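Long-range contacts in lipase (PDB 5AH0), which probably hydrolyses lipid esters as a member of the alpha/beta-hydrolase clan, and also breaks down the polyester poly(butylene adipate-co-terephthalate): residues Tyr258-Tyr262 against Lys379-Thr384; Phe290-Ser296 against Trp311-Val317. All blocks are in the same frame, centred on the assembly; numbering follows the deposited sequence.

Both contacts fold later parts of the chain back onto earlier ones, within a single lipase-like alpha/beta-hydrolase unit. Residues 258-262, on strand 258-265 of the parallel sheet, come first and find their partner only at residues 379-384, where helix 370-380 runs out near the C terminus; contact 1 therefore closes a loop of more than a hundred residues. Contact 2 is nested wholly inside that loop. There the end of helix 288-294 is met by the loop 311-317, after only a short intervening excursion. The two contacts do not touch, and their centres lie about 29 Å apart: one ties the last helix to the sheet, the other a short helix to a loop.

Contact 1. Residues Tyr258-Tyr262 against Lys379-Thr384; sequences YYFSY and KLSQLT
The ring of Phe260 takes the ammonium of Lys379 over one face in a cation-pi interaction, with NZ 3.3 Å from the ring centroid and shifted toward the rim on the CD1-CE1 side. At the edge of the same ring, CD2 of Leu383 approaches Phe260 CZ to 4.1 Å. That methyl serves two rings at once, since CD2 of Leu383 also sits over the centre of the Tyr258 face in a CH-pi contact, 3.8 Å from the centroid and only 8° off the normal. Lys379 sets out with CG anti to its backbone N (chi1 -172°), then bends at both chi3 and chi4, which turns NZ onto the face of Phe260 and leaves CE beside Tyr262 OH at 3.7 Å. Leu380 adds its CD2 methyl 4.3 Å from Phe260 CE2. With an alanine here in place of Phe260, the Lys379 ammonium would probably lose its aromatic face and Leu383 one side of its packing, opening a gap between Tyr258 and Tyr262. The contact lays the end of helix 370-380 against the parallel sheet, where strand 258-265 is flanked by strands 153-159 and 346-348. Tyr262 meets Trp372 of the same helix edge-to-face, and Leu380 also packs on Ser155 of strand 153-159 and on His109 and Val111 of strand 108-113.

Contact 2. Residues Phe290-Ser296 against Trp311-Val317; sequences FGRFIGS and WKPNDGV
Asn314 lays its side chain against Ile294 and Gly291 in the last turns of helix 288-294 and uses each atom on the way. CB rests on Ile294 CG2 at 3.7 Å, and CG lies against the same methyl and the Ile294 CB. Because CG stands between the backbone N and the carbonyl carbon (chi1 67°), OD1 stays near its own chain and accepts from Gly316 N at 2.6 Å, forming an Asx turn; the same oxygen abuts the Gly291 CA. At the tip, ND2 donates twice. One bond crosses to Gly291 O at 3.2 Å, with an N-H...O angle of 155°, and lands on a lone pair in the carbonyl plane; the other runs from Asn314 ND2 back to Lys312 O at 2.9 Å, approaching nearly end-on to that carbonyl. The amide is thus fixed against rotation, while Gly291 O keeps its helical bond from Gly295 N as well.

Two glycines meet here, the CA atoms of Gly291 and Gly316 lying 3.8 Å apart; the backbone angles of Gly316 themselves call for glycine. Farther along, Ile294 CD1 reaches Val317 O at 3.4 Å. At the C-terminal end of the helix the extended Lys312 chain runs past Gly295 O, with CG 3.2 Å from it, before NZ bonds to Asn309.

The CB of Asp315 points away from the helix, and OD2 bonds His357 ND1, consistent with the acid and histidine of an alpha/beta-hydrolase catalytic triad; Thr264 OG1 is a second partner of OD2 and links the loop to strand 258-265. Phe290 and Ile294 pack on helix 167-170, as does Trp311 through Thr167, while Val317 and Phe290 both meet Phe178 of helix 173-190, Phe290 edge-to-face.

Contact 1. Residues Tyr258-Tyr262 against Lys379-Thr384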
ATOM      1  N   TYR A 258      11.092 -13.117   5.452  1.00 71.94           N
ATOM      2  CA  TYR A 258       9.883 -13.895   5.685  1.00 70.96           C
ATOM      3  C   TYR A 258       8.672 -13.183   5.049  1.00 69.33           C
ATOM      4  O   TYR A 258       8.496 -11.974   5.217  1.00 67.94           O
ATOM      5  CB  TYR A 258       9.659 -14.097   7.184  1.00 72.15           C
ATOM      6  CG  TYR A 258      10.573 -15.115   7.839  1.00 76.06           C
ATOM      7  CD1 TYR A 258      10.294 -16.479   7.777  1.00 78.50           C
ATOM      8  CD2 TYR A 258      11.706 -14.711   8.536  1.00 75.99           C
ATOM      9  CE1 TYR A 258      11.126 -17.410   8.383  1.00 77.26           C
ATOM     10  CE2 TYR A 258      12.536 -15.632   9.142  1.00 76.92           C
ATOM     11  CZ  TYR A 258      12.239 -16.979   9.063  1.00 78.98           C
ATOM     12  OH  TYR A 258      13.068 -17.898   9.667  1.00 86.68           O
ATOM     13  N   TYR A 259       7.845 -13.915   4.308  1.00 65.33           N
ATOM     14  CA  TYR A 259       6.678 -13.299   3.691  1.00 62.71           C
ATOM     15  C   TYR A 259       5.379 -13.883   4.248  1.00 61.71           C
ATOM     16  O   TYR A 259       5.168 -15.098   4.222  1.00 62.06           O
ATOM     17  CB  TYR A 259       6.697 -13.470   2.176  1.00 59.60           C
ATOM     18  CG  TYR A 259       7.756 -12.665   1.451  1.00 60.49           C
ATOM     19  CD1 TYR A 259       9.059 -13.135   1.349  1.00 64.65           C
ATOM     20  CD2 TYR A 259       7.447 -11.461   0.832  1.00 58.02           C
ATOM     21  CE1 TYR A 259      10.037 -12.418   0.668  1.00 65.61           C
ATOM     22  CE2 TYR A 259       8.419 -10.736   0.143  1.00 59.52           C
ATOM     23  CZ  TYR A 259       9.712 -11.222   0.063  1.00 62.18           C
ATOM     24  OH  TYR A 259      10.689 -10.520  -0.606  1.00 62.14           O
ATOM     25  N   PHE A 260       4.514 -13.009   4.748  1.00 55.81           N
ATOM     26  CA  PHE A 260       3.173 -13.415   5.159  1.00 54.22           C
ATOM     27  C   PHE A 260       2.120 -12.613   4.397  1.00 53.78           C
ATOM     28  O   PHE A 260       2.175 -11.381   4.355  1.00 52.94           O
ATOM     29  CB  PHE A 260       2.983 -13.223   6.663  1.00 52.85           C
ATOM     30  CG  PHE A 260       3.948 -14.001   7.499  1.00 57.72           C
ATOM     31  CD1 PHE A 260       3.685 -15.317   7.841  1.00 58.75           C
ATOM     32  CD2 PHE A 260       5.123 -13.422   7.943  1.00 58.69           C
ATOM     33  CE1 PHE A 260       4.572 -16.038   8.618  1.00 57.59           C
ATOM     34  CE2 PHE A 260       6.016 -14.137   8.714  1.00 60.34           C
ATOM     35  CZ  PHE A 260       5.738 -15.451   9.051  1.00 60.27           C
ATOM     36  N   SER A 261       1.144 -13.317   3.831  1.00 52.12           N
ATOM     37  CA  SER A 261       0.059 -12.674   3.100  1.00 49.92           C
ATOM     38  C   SER A 261      -1.302 -13.102   3.640  1.00 50.18           C
ATOM     39  O   SER A 261      -1.591 -14.293   3.763  1.00 52.07           O
ATOM     40  CB  SER A 261       0.143 -13.001   1.619  1.00 52.34           C
ATOM     41  OG  SER A 261      -0.222 -14.349   1.403  1.00 54.41           O
ATOM     42  N   TYR A 262      -2.129 -12.119   3.969  1.00 45.16           N
ATOM     43  CA  TYR A 262      -3.480 -12.369   4.423  1.00 42.44           C
ATOM     44  C   TYR A 262      -4.457 -12.041   3.310  1.00 46.49           C
ATOM     45  O   TYR A 262      -4.297 -11.032   2.631  1.00 48.20           O
ATOM     46  CB  TYR A 262      -3.786 -11.538   5.668  1.00 43.21           C
ATOM     47  CG  TYR A 262      -3.075 -12.022   6.907  1.00 43.73           C
ATOM     48  CD1 TYR A 262      -1.804 -11.571   7.224  1.00 43.08           C
ATOM     49  CD2 TYR A 262      -3.678 -12.942   7.757  1.00 45.37           C
ATOM     50  CE1 TYR A 262      -1.146 -12.019   8.354  1.00 47.81           C
ATOM     51  CE2 TYR A 262      -3.028 -13.399   8.891  1.00 49.76           C
ATOM     52  CZ  TYR A 262      -1.765 -12.935   9.187  1.00 51.33           C
ATOM     53  OH  TYR A 262      -1.124 -13.389  10.315  1.00 54.95           O
ATOM     54  N   LYS A 379       3.854 -12.565  16.659  1.00 58.68           N
ATOM     55  CA  LYS A 379       4.343 -13.556  15.713  1.00 60.99           C
ATOM     56  C   LYS A 379       5.630 -13.049  15.066  1.00 61.14           C
ATOM     57  O   LYS A 379       6.624 -13.777  14.962  1.00 64.27           O
ATOM     58  CB  LYS A 379       3.286 -13.872  14.649  1.00 62.41           C
ATOM     59  CG  LYS A 379       3.660 -15.044  13.737  1.00 71.49           C
ATOM     60  CD  LYS A 379       2.440 -15.698  13.061  1.00 75.90           C
ATOM     61  CE  LYS A 379       1.852 -14.809  11.975  1.00 74.18           C
ATOM     62  NZ  LYS A 379       2.891 -14.549  10.944  1.00 74.98           N
ATOM     63  N   LEU A 380       5.615 -11.780  14.675  1.00 57.02           N
ATOM     64  CA  LEU A 380       6.742 -11.174  13.985  1.00 58.53           C
ATOM     65  C   LEU A 380       7.957 -11.055  14.896  1.00 62.01           C
ATOM     66  O   LEU A 380       9.089 -11.028  14.423  1.00 62.10           O
ATOM     67  CB  LEU A 380       6.352  -9.800  13.443  1.00 56.06           C
ATOM     68  CG  LEU A 380       5.295  -9.840  12.342  1.00 51.64           C
ATOM     69  CD1 LEU A 380       4.924  -8.440  11.915  1.00 47.68           C
ATOM     70  CD2 LEU A 380       5.822 -10.640  11.163  1.00 54.02           C
ATOM     71  N   SER A 381       7.719 -10.989  16.199  1.00 61.24           N
ATOM     72  CA  SER A 381       8.809 -10.837  17.145  1.00 65.42           C
ATOM     73  C   SER A 381       9.303 -12.200  17.612  1.00 68.80           C
ATOM     74  O   SER A 381      10.245 -12.290  18.390  1.00 66.61           O
ATOM     75  CB  SER A 381       8.369 -10.000  18.348  1.00 63.88           C
ATOM     76  OG  SER A 381       7.522 -10.747  19.201  1.00 62.61           O
ATOM     77  N   GLN A 382       8.651 -13.259  17.143  1.00 71.18           N
ATOM     78  CA  GLN A 382       9.076 -14.607  17.486  1.00 75.65           C
ATOM     79  C   GLN A 382       9.945 -15.201  16.381  1.00 76.84           C
ATOM     80  O   GLN A 382      10.540 -16.266  16.556  1.00 80.42           O
ATOM     81  CB  GLN A 382       7.859 -15.489  17.758  1.00 80.94           C
ATOM     82  CG  GLN A 382       7.196 -15.196  19.094  1.00 88.99           C
ATOM     83  CD  GLN A 382       5.887 -15.945  19.289  1.00 93.38           C
ATOM     84  OE1 GLN A 382       5.552 -16.846  18.519  1.00 94.88           O
ATOM     85  NE2 GLN A 382       5.134 -15.564  20.316  1.00 93.55           N
ATOM     86  N   LEU A 383      10.033 -14.493  15.255  1.00 73.79           N
ATOM     87  CA  LEU A 383      10.882 -14.904  14.141  1.00 72.74           C
ATOM     88  C   LEU A 383      12.340 -14.828  14.553  1.00 83.59           C
ATOM     89  O   LEU A 383      12.775 -13.820  15.098  1.00 86.83           O
ATOM     90  CB  LEU A 383      10.633 -14.028  12.910  1.00 65.40           C
ATOM     91  CG  LEU A 383       9.253 -14.111  12.237  1.00 61.28           C
ATOM     92  CD1 LEU A 383       9.037 -12.943  11.308  1.00 62.56           C
ATOM     93  CD2 LEU A 383       9.106 -15.394  11.459  1.00 59.51           C
ATOM     94  N   THR A 384      13.092 -15.896  14.294  1.00 89.77           N
ATOM     95  CA  THR A 384      14.488 -15.968  14.714  1.00 93.69           C
ATOM     96  C   THR A 384      15.447 -15.344  13.709  1.00 91.45           C
ATOM     97  O   THR A 384      15.186 -15.333  12.508  1.00 89.04           O
ATOM     98  CB  THR A 384      14.916 -17.425  14.953  1.00 97.95           C
ATOM     99  OG1 THR A 384      14.756 -18.166  13.740  1.00 98.79           O
ATOM    100  CG2 THR A 384      14.056 -18.057  16.023  1.00 99.17           C
TER

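Contact 2. Residues Phe290-Ser296 against Trp311-Val317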
ATOM      1  N   PHE A 290     -18.772  -0.861  -5.430  1.00 35.38           N
ATOM      2  CA  PHE A 290     -17.498  -1.335  -5.959  1.00 35.97           C
ATOM      3  C   PHE A 290     -17.350  -2.852  -5.842  1.00 38.82           C
ATOM      4  O   PHE A 290     -16.915  -3.503  -6.794  1.00 38.57           O
ATOM      5  CB  PHE A 290     -16.354  -0.578  -5.268  1.00 32.14           C
ATOM      6  CG  PHE A 290     -16.476   0.910  -5.444  1.00 36.48           C
ATOM      7  CD1 PHE A 290     -16.296   1.479  -6.696  1.00 35.86           C
ATOM      8  CD2 PHE A 290     -16.861   1.724  -4.395  1.00 32.73           C
ATOM      9  CE1 PHE A 290     -16.453   2.832  -6.881  1.00 34.93           C
ATOM     10  CE2 PHE A 290     -17.019   3.087  -4.584  1.00 32.11           C
ATOM     11  CZ  PHE A 290     -16.813   3.638  -5.820  1.00 33.41           C
ATOM     12  N   GLY A 291     -17.750  -3.411  -4.700  1.00 41.62           N
ATOM     13  CA  GLY A 291     -17.842  -4.850  -4.530  1.00 28.54           C
ATOM     14  C   GLY A 291     -18.705  -5.515  -5.588  1.00 38.44           C
ATOM     15  O   GLY A 291     -18.335  -6.569  -6.117  1.00 37.56           O
ATOM     16  N   ARG A 292     -19.860  -4.921  -5.900  1.00 38.59           N
ATOM     17  CA  ARG A 292     -20.749  -5.497  -6.911  1.00 39.40           C
ATOM     18  C   ARG A 292     -20.152  -5.363  -8.298  1.00 41.96           C
ATOM     19  O   ARG A 292     -20.263  -6.283  -9.115  1.00 44.69           O
ATOM     20  CB  ARG A 292     -22.141  -4.851  -6.858  1.00 41.25           C
ATOM     21  CG  ARG A 292     -22.940  -5.293  -5.636  1.00 47.89           C
ATOM     22  CD  ARG A 292     -24.395  -4.871  -5.663  1.00 58.45           C
ATOM     23  NE  ARG A 292     -25.286  -5.831  -6.304  1.00 62.96           N
ATOM     24  CZ  ARG A 292     -25.802  -5.656  -7.511  1.00 66.67           C
ATOM     25  NH1 ARG A 292     -25.506  -4.555  -8.199  1.00 70.77           N
ATOM     26  NH2 ARG A 292     -26.608  -6.574  -8.025  1.00 67.33           N
ATOM     27  N   PHE A 293     -19.508  -4.230  -8.568  1.00 40.08           N
ATOM     28  CA  PHE A 293     -18.868  -4.063  -9.857  1.00 40.44           C
ATOM     29  C   PHE A 293     -17.798  -5.131 -10.067  1.00 40.16           C
ATOM     30  O   PHE A 293     -17.778  -5.775 -11.100  1.00 46.33           O
ATOM     31  CB  PHE A 293     -18.238  -2.674 -10.021  1.00 39.82           C
ATOM     32  CG  PHE A 293     -17.454  -2.539 -11.296  1.00 36.92           C
ATOM     33  CD1 PHE A 293     -18.095  -2.224 -12.487  1.00 34.85           C
ATOM     34  CD2 PHE A 293     -16.088  -2.790 -11.314  1.00 38.28           C
ATOM     35  CE1 PHE A 293     -17.384  -2.133 -13.681  1.00 41.45           C
ATOM     36  CE2 PHE A 293     -15.358  -2.696 -12.505  1.00 43.25           C
ATOM     37  CZ  PHE A 293     -16.008  -2.364 -13.693  1.00 43.03           C
ATOM     38  N   ILE A 294     -16.898  -5.291  -9.106  1.00 38.89           N
ATOM     39  CA  ILE A 294     -15.809  -6.264  -9.230  1.00 42.37           C
ATOM     40  C   ILE A 294     -16.339  -7.686  -9.333  1.00 44.85           C
ATOM     41  O   ILE A 294     -15.810  -8.511 -10.086  1.00 46.60           O
ATOM     42  CB  ILE A 294     -14.832  -6.180  -8.037  1.00 42.23           C
ATOM     43  CG1 ILE A 294     -14.198  -4.787  -7.980  1.00 40.98           C
ATOM     44  CG2 ILE A 294     -13.717  -7.239  -8.149  1.00 40.26           C
ATOM     45  CD1 ILE A 294     -13.393  -4.552  -6.745  1.00 35.17           C
ATOM     46  N   GLY A 295     -17.401  -7.966  -8.587  1.00 44.62           N
ATOM     47  CA  GLY A 295     -17.985  -9.291  -8.581  1.00 44.72           C
ATOM     48  C   GLY A 295     -18.738  -9.664  -9.846  1.00 50.27           C
ATOM     49  O   GLY A 295     -19.201 -10.793  -9.968  1.00 57.38           O
ATOM     50  N   SER A 296     -18.865  -8.732 -10.789  1.00 48.86           N
ATOM     51  CA  SER A 296     -19.589  -9.006 -12.028  1.00 51.19           C
ATOM     52  C   SER A 296     -18.735  -8.726 -13.271  1.00 53.56           C
ATOM     53  O   SER A 296     -19.191  -8.898 -14.400  1.00 59.05           O
ATOM     54  CB  SER A 296     -20.886  -8.189 -12.092  1.00 51.80           C
ATOM     55  OG  SER A 296     -20.624  -6.802 -12.205  1.00 51.02           O
ATOM     56  N   TRP A 311     -12.202 -14.769 -10.402  1.00 48.89           N
ATOM     57  CA  TRP A 311     -11.830 -13.397 -10.034  1.00 45.96           C
ATOM     58  C   TRP A 311     -12.954 -12.606  -9.373  1.00 43.68           C
ATOM     59  O   TRP A 311     -12.725 -11.526  -8.824  1.00 41.52           O
ATOM     60  CB  TRP A 311     -11.357 -12.626 -11.255  1.00 45.31           C
ATOM     61  CG  TRP A 311      -9.968 -12.959 -11.621  1.00 52.69           C
ATOM     62  CD1 TRP A 311      -9.538 -14.089 -12.252  1.00 52.13           C
ATOM     63  CD2 TRP A 311      -8.804 -12.165 -11.379  1.00 55.22           C
ATOM     64  NE1 TRP A 311      -8.184 -14.045 -12.420  1.00 53.63           N
ATOM     65  CE2 TRP A 311      -7.703 -12.876 -11.891  1.00 55.57           C
ATOM     66  CE3 TRP A 311      -8.586 -10.923 -10.776  1.00 55.50           C
ATOM     67  CZ2 TRP A 311      -6.395 -12.388 -11.820  1.00 58.90           C
ATOM     68  CZ3 TRP A 311      -7.288 -10.437 -10.705  1.00 57.00           C
ATOM     69  CH2 TRP A 311      -6.209 -11.170 -11.226  1.00 58.62           C
ATOM     70  N   LYS A 312     -14.169 -13.130  -9.434  1.00 44.67           N
ATOM     71  CA  LYS A 312     -15.304 -12.400  -8.883  1.00 49.04           C
ATOM     72  C   LYS A 312     -15.278 -12.208  -7.356  1.00 49.03           C
ATOM     73  O   LYS A 312     -15.677 -11.153  -6.873  1.00 47.02           O
ATOM     74  CB  LYS A 312     -16.607 -13.082  -9.301  1.00 50.48           C
ATOM     75  CG  LYS A 312     -16.943 -12.892 -10.786  1.00 50.18           C
ATOM     76  CD  LYS A 312     -18.209 -13.635 -11.175  1.00 52.07           C
ATOM     77  CE  LYS A 312     -18.606 -13.342 -12.619  1.00 53.92           C
ATOM     78  NZ  LYS A 312     -19.743 -14.199 -13.086  1.00 55.07           N
ATOM     79  N   PRO A 313     -14.800 -13.203  -6.586  1.00 48.69           N
ATOM     80  CA  PRO A 313     -14.845 -12.882  -5.149  1.00 46.02           C
ATOM     81  C   PRO A 313     -13.875 -11.761  -4.798  1.00 44.69           C
ATOM     82  O   PRO A 313     -12.766 -11.739  -5.320  1.00 43.23           O
ATOM     83  CB  PRO A 313     -14.436 -14.204  -4.469  1.00 43.37           C
ATOM     84  CG  PRO A 313     -14.664 -15.265  -5.511  1.00 44.77           C
ATOM     85  CD  PRO A 313     -14.366 -14.593  -6.827  1.00 46.80           C
ATOM     86  N   ASN A 314     -14.300 -10.836  -3.941  1.00 43.06           N
ATOM     87  CA  ASN A 314     -13.462  -9.701  -3.608  1.00 40.27           C
ATOM     88  C   ASN A 314     -13.788  -9.109  -2.240  1.00 39.86           C
ATOM     89  O   ASN A 314     -14.716  -9.563  -1.567  1.00 37.09           O
ATOM     90  CB  ASN A 314     -13.586  -8.636  -4.693  1.00 39.61           C
ATOM     91  CG  ASN A 314     -14.958  -8.008  -4.743  1.00 39.57           C
ATOM     92  OD1 ASN A 314     -15.235  -7.035  -4.039  1.00 43.36           O
ATOM     93  ND2 ASN A 314     -15.829  -8.561  -5.572  1.00 37.71           N
ATOM     94  N   ASP A 315     -13.016  -8.106  -1.820  1.00 36.92           N
ATOM     95  CA  ASP A 315     -13.251  -7.469  -0.529  1.00 33.89           C
ATOM     96  C   ASP A 315     -13.861  -6.076  -0.696  1.00 34.44           C
ATOM     97  O   ASP A 315     -13.886  -5.287   0.257  1.00 32.07           O
ATOM     98  CB  ASP A 315     -11.949  -7.376   0.282  1.00 32.67           C
ATOM     99  CG  ASP A 315     -10.900  -6.441  -0.354  1.00 43.10           C
ATOM    100  OD1 ASP A 315     -11.179  -5.807  -1.400  1.00 45.79           O
ATOM    101  OD2 ASP A 315      -9.782  -6.324   0.210  1.00 47.95           O
ATOM    102  N   GLY A 316     -14.336  -5.772  -1.906  1.00 31.28           N
ATOM    103  CA  GLY A 316     -14.929  -4.470  -2.176  1.00 31.60           C
ATOM    104  C   GLY A 316     -13.965  -3.576  -2.943  1.00 39.45           C
ATOM    105  O   GLY A 316     -14.372  -2.634  -3.621  1.00 41.89           O
ATOM    106  N   VAL A 317     -12.676  -3.884  -2.865  1.00 40.44           N
ATOM    107  CA  VAL A 317     -11.697  -3.097  -3.579  1.00 41.94           C
ATOM    108  C   VAL A 317     -10.746  -3.984  -4.369  1.00 42.01           C
ATOM    109  O   VAL A 317     -10.334  -3.618  -5.453  1.00 42.48           O
ATOM    110  CB  VAL A 317     -10.871  -2.193  -2.620  1.00 38.94           C
ATOM    111  CG1 VAL A 317      -9.745  -1.513  -3.382  1.00 38.53           C
ATOM    112  CG2 VAL A 317     -11.758  -1.140  -1.959  1.00 36.94           C
TER